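IscA (Thermosynechococcus elongatus, PDB 1X0G) binds a [2Fe-2S] cluster and probably serves as a scaffold on which iron-sulfur clusters are assembled. Local coordinates at residues C[23-35]-C[61-74]. Numbering follows the deposited sequence.
With NA (sodium ion), chain G.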
# COMPACT_ATOMS: atom_id res chain seq x y z
N GLY C 23 -22.10 -2.90 -20.21
CA GLY C 23 -21.19 -3.72 -21.01
C GLY C 23 -22.11 -4.74 -21.65
O GLY C 23 -21.74 -5.43 -22.59
N GLN C 24 -23.32 -4.81 -21.08
CA GLN C 24 -24.52 -5.53 -21.54
C GLN C 24 -24.34 -7.05 -21.71
O GLN C 24 -25.07 -7.71 -22.49
CB GLN C 24 -25.15 -4.82 -22.76
CG GLN C 24 -25.18 -3.31 -22.55
CD GLN C 24 -26.12 -2.62 -23.50
OE1 GLN C 24 -26.17 -2.95 -24.68
NE2 GLN C 24 -26.88 -1.65 -22.99
N ALA C 25 -23.37 -7.58 -20.94
CA ALA C 25 -23.09 -9.01 -20.82
C ALA C 25 -23.25 -9.36 -19.39
O ALA C 25 -22.88 -8.56 -18.51
CB ALA C 25 -21.70 -9.32 -21.24
N ALA C 26 -23.78 -10.55 -19.13
CA ALA C 26 -23.82 -11.05 -17.76
C ALA C 26 -22.37 -11.44 -17.37
O ALA C 26 -22.04 -12.64 -17.27
CB ALA C 26 -24.83 -12.21 -17.60
N ILE C 27 -21.52 -10.41 -17.23
CA ILE C 27 -20.16 -10.59 -16.69
C ILE C 27 -19.80 -9.73 -15.46
O ILE C 27 -19.85 -8.50 -15.46
CB ILE C 27 -19.06 -10.57 -17.76
CG1 ILE C 27 -19.34 -11.63 -18.82
CG2 ILE C 27 -17.80 -11.01 -17.13
CD1 ILE C 27 -19.00 -11.23 -20.31
N LEU C 28 -19.45 -10.44 -14.40
CA LEU C 28 -19.07 -9.84 -13.17
C LEU C 28 -17.64 -10.10 -12.97
O LEU C 28 -17.21 -11.24 -12.91
CB LEU C 28 -19.76 -10.51 -12.01
CG LEU C 28 -19.33 -10.02 -10.62
CD1 LEU C 28 -19.74 -8.57 -10.51
CD2 LEU C 28 -20.01 -10.84 -9.48
N ARG C 29 -16.89 -9.04 -12.82
CA ARG C 29 -15.47 -9.18 -12.72
C ARG C 29 -15.11 -8.82 -11.33
O ARG C 29 -15.54 -7.77 -10.83
CB ARG C 29 -14.80 -8.30 -13.73
CG ARG C 29 -13.33 -8.27 -13.56
CD ARG C 29 -12.69 -7.75 -14.81
NE ARG C 29 -11.36 -8.33 -15.00
CZ ARG C 29 -10.29 -7.90 -14.34
NH1 ARG C 29 -10.46 -6.90 -13.46
NH2 ARG C 29 -9.09 -8.48 -14.52
N ILE C 30 -14.43 -9.75 -10.67
CA ILE C 30 -13.94 -9.58 -9.31
C ILE C 30 -12.41 -9.47 -9.28
O ILE C 30 -11.64 -10.18 -10.01
CB ILE C 30 -14.35 -10.72 -8.46
CG1 ILE C 30 -15.82 -10.93 -8.55
CG2 ILE C 30 -14.19 -10.42 -6.95
CD1 ILE C 30 -16.20 -12.06 -7.59
N GLN C 31 -11.97 -8.51 -8.48
CA GLN C 31 -10.53 -8.35 -8.25
C GLN C 31 -10.41 -7.76 -6.83
O GLN C 31 -11.47 -7.55 -6.20
CB GLN C 31 -9.90 -7.53 -9.35
CG GLN C 31 -9.97 -6.07 -9.20
CD GLN C 31 -9.32 -5.35 -10.37
OE1 GLN C 31 -8.62 -5.98 -11.18
NE2 GLN C 31 -9.56 -4.06 -10.49
N VAL C 32 -9.19 -7.50 -6.34
CA VAL C 32 -9.00 -6.81 -5.06
C VAL C 32 -8.24 -5.55 -5.22
O VAL C 32 -7.65 -5.33 -6.23
CB VAL C 32 -8.15 -7.67 -4.07
CG1 VAL C 32 -8.79 -8.94 -3.81
CG2 VAL C 32 -6.74 -7.89 -4.61
N GLN C 33 -8.14 -4.74 -4.18
CA GLN C 33 -7.45 -3.45 -4.26
C GLN C 33 -6.91 -3.23 -2.87
O GLN C 33 -7.61 -3.54 -1.95
CB GLN C 33 -8.52 -2.46 -4.39
CG GLN C 33 -8.29 -1.43 -5.37
CD GLN C 33 -8.81 -0.06 -4.79
OE1 GLN C 33 -9.98 0.00 -4.24
NE2 GLN C 33 -7.95 1.05 -4.89
N PRO C 34 -5.71 -2.71 -2.68
CA PRO C 34 -5.21 -2.49 -1.34
C PRO C 34 -6.22 -1.70 -0.55
O PRO C 34 -6.94 -0.93 -1.13
CB PRO C 34 -4.03 -1.56 -1.55
CG PRO C 34 -3.58 -1.85 -2.95
CD PRO C 34 -4.76 -2.30 -3.73
N SER C 35 -6.27 -1.85 0.78
CA SER C 35 -7.36 -1.35 1.56
C SER C 35 -6.88 -0.63 2.83
O SER C 35 -5.85 -0.94 3.40
CB SER C 35 -8.27 -2.49 1.92
OG SER C 35 -9.29 -1.99 2.78
N GLY C 61 -26.33 -18.67 -15.43
CA GLY C 61 -26.43 -17.85 -16.63
C GLY C 61 -25.62 -16.57 -16.50
O GLY C 61 -25.93 -15.57 -17.15
N TRP C 62 -24.61 -16.60 -15.61
CA TRP C 62 -23.73 -15.47 -15.38
C TRP C 62 -22.31 -15.85 -15.43
O TRP C 62 -21.89 -16.79 -14.76
CB TRP C 62 -23.94 -14.87 -14.01
CG TRP C 62 -24.94 -13.88 -14.06
CD1 TRP C 62 -26.27 -14.09 -14.11
CD2 TRP C 62 -24.74 -12.48 -14.11
NE1 TRP C 62 -26.93 -12.90 -14.18
CE2 TRP C 62 -26.02 -11.88 -14.20
CE3 TRP C 62 -23.62 -11.65 -14.09
CZ2 TRP C 62 -26.22 -10.51 -14.26
CZ3 TRP C 62 -23.81 -10.27 -14.15
CH2 TRP C 62 -25.11 -9.71 -14.24
N THR C 63 -21.53 -15.06 -16.15
CA THR C 63 -20.09 -15.26 -16.18
C THR C 63 -19.37 -14.50 -15.07
O THR C 63 -19.59 -13.31 -14.83
CB THR C 63 -19.50 -14.92 -17.54
OG1 THR C 63 -20.37 -15.42 -18.59
CG2 THR C 63 -18.12 -15.54 -17.63
N ILE C 64 -18.50 -15.22 -14.38
CA ILE C 64 -17.82 -14.63 -13.28
C ILE C 64 -16.35 -14.67 -13.49
O ILE C 64 -15.77 -15.75 -13.63
CB ILE C 64 -18.18 -15.30 -12.00
CG1 ILE C 64 -19.58 -14.85 -11.56
CG2 ILE C 64 -17.25 -14.83 -10.92
CD1 ILE C 64 -20.73 -15.66 -12.10
N ALA C 65 -15.75 -13.49 -13.54
CA ALA C 65 -14.35 -13.34 -13.94
C ALA C 65 -13.49 -12.92 -12.75
O ALA C 65 -13.70 -11.83 -12.17
CB ALA C 65 -14.28 -12.35 -15.00
N ILE C 66 -12.53 -13.76 -12.38
CA ILE C 66 -11.64 -13.43 -11.30
C ILE C 66 -10.31 -12.98 -11.87
O ILE C 66 -9.71 -13.70 -12.69
CB ILE C 66 -11.40 -14.68 -10.43
CG1 ILE C 66 -12.73 -15.37 -10.05
CG2 ILE C 66 -10.57 -14.36 -9.15
CD1 ILE C 66 -13.57 -14.56 -9.07
N ALA C 67 -9.81 -11.82 -11.46
CA ALA C 67 -8.49 -11.35 -11.93
C ALA C 67 -7.41 -12.32 -11.52
O ALA C 67 -7.28 -12.64 -10.36
CB ALA C 67 -8.20 -10.08 -11.29
N ALA C 68 -6.60 -12.78 -12.46
CA ALA C 68 -5.65 -13.90 -12.21
C ALA C 68 -4.64 -13.69 -11.08
O ALA C 68 -4.28 -14.64 -10.39
CB ALA C 68 -4.94 -14.29 -13.48
N GLU C 69 -4.22 -12.47 -10.86
CA GLU C 69 -3.26 -12.25 -9.79
C GLU C 69 -3.90 -12.35 -8.42
O GLU C 69 -3.26 -12.52 -7.41
CB GLU C 69 -2.42 -10.97 -9.98
CG GLU C 69 -2.83 -10.06 -11.19
CD GLU C 69 -4.20 -9.36 -10.94
OE1 GLU C 69 -4.98 -9.18 -11.92
OE2 GLU C 69 -4.48 -9.03 -9.75
N ALA C 70 -5.21 -12.32 -8.40
CA ALA C 70 -5.89 -12.40 -7.15
C ALA C 70 -6.52 -13.76 -6.92
O ALA C 70 -7.09 -13.99 -5.91
CB ALA C 70 -6.90 -11.33 -7.09
N ALA C 71 -6.41 -14.65 -7.88
CA ALA C 71 -6.80 -16.05 -7.71
C ALA C 71 -6.61 -16.60 -6.30
O ALA C 71 -7.53 -17.23 -5.71
CB ALA C 71 -6.00 -16.93 -8.72
N GLU C 72 -5.39 -16.41 -5.78
CA GLU C 72 -4.94 -16.94 -4.51
C GLU C 72 -5.74 -16.31 -3.38
O GLU C 72 -6.08 -16.95 -2.37
CB GLU C 72 -3.47 -16.60 -4.32
CG GLU C 72 -2.82 -15.84 -5.54
CD GLU C 72 -1.28 -16.14 -5.68
OE1 GLU C 72 -0.61 -16.44 -4.65
OE2 GLU C 72 -0.73 -16.07 -6.81
N LEU C 73 -6.05 -15.04 -3.54
CA LEU C 73 -6.81 -14.34 -2.54
C LEU C 73 -8.31 -14.65 -2.58
O LEU C 73 -8.99 -14.37 -1.58
CB LEU C 73 -6.59 -12.86 -2.64
CG LEU C 73 -5.15 -12.38 -2.53
CD1 LEU C 73 -5.17 -10.87 -2.91
CD2 LEU C 73 -4.68 -12.50 -1.15
N LEU C 74 -8.82 -15.26 -3.66
CA LEU C 74 -10.27 -15.29 -3.90
C LEU C 74 -10.81 -16.67 -4.14
O LEU C 74 -12.04 -16.82 -4.14
CB LEU C 74 -10.69 -14.43 -5.10
CG LEU C 74 -10.47 -12.91 -5.06
CD1 LEU C 74 -10.84 -12.23 -6.35
CD2 LEU C 74 -11.08 -12.14 -3.88
NA NA G . -4.69 -1.15 5.59
O HOH W 1 -6.69 -7.84 -8.42
O HOH W 2 -4.13 0.89 5.92
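Ala26 sets its CB over the six-membered ring of Trp62, 3.6 Å from the centroid and 16° off the ring normal, a CH-pi contact at the start of a parallel strand pair. Were Trp62 an alanine, the Ala26 methyl would probably lose the ring face it rests on, and a gap would open beside Ile9 and Leu12 of helix 6-15, which the indole also touches. From here strands 27-34 and 62-66 run on side by side, their axes 20° apart, joined by five backbone hydrogen bonds from Thr63 N to Ala26 O through Ala67 N to Ile30 O. Strand 62-66 thereby lies between 55-59 and 27-34 in the mixed sheet.

Ile30 can be followed outward. Its CB sits beside Ala65 O, at 3.9 Å, and Ile66 CD1; CG2, anti to the backbone N, meets Leu74 CD1 at 3.9 Å; the other branch, with CG1 beside that N (chi1 -53°), carries CD1 to 3.9 Å from Ile66 CD1. Two residues on along the strand, Val32 CG2 reaches Leu73 CD1 at 3.8 Å, the two side chains crossing at about a right angle.

On the Arg29 face, NH1 donates to Gln31 OE1 at 3.1 Å, in the guanidinium plane but from above the amide's carbonyl plane. A water accepts from Val32 N and donates to Glu69 OE2 at 2.8 Å, linking strand and turn. The facing N-H and C=O groups of 26-30 and 63-67 thus pair with each other; the apolar face is covered by Leu73 and Leu74 at its Ile30 and Val32 end and by Leu4 and Leu12 at Leu28, and the Arg29 charge is met by Asp54, the salt-bridge partner of NE.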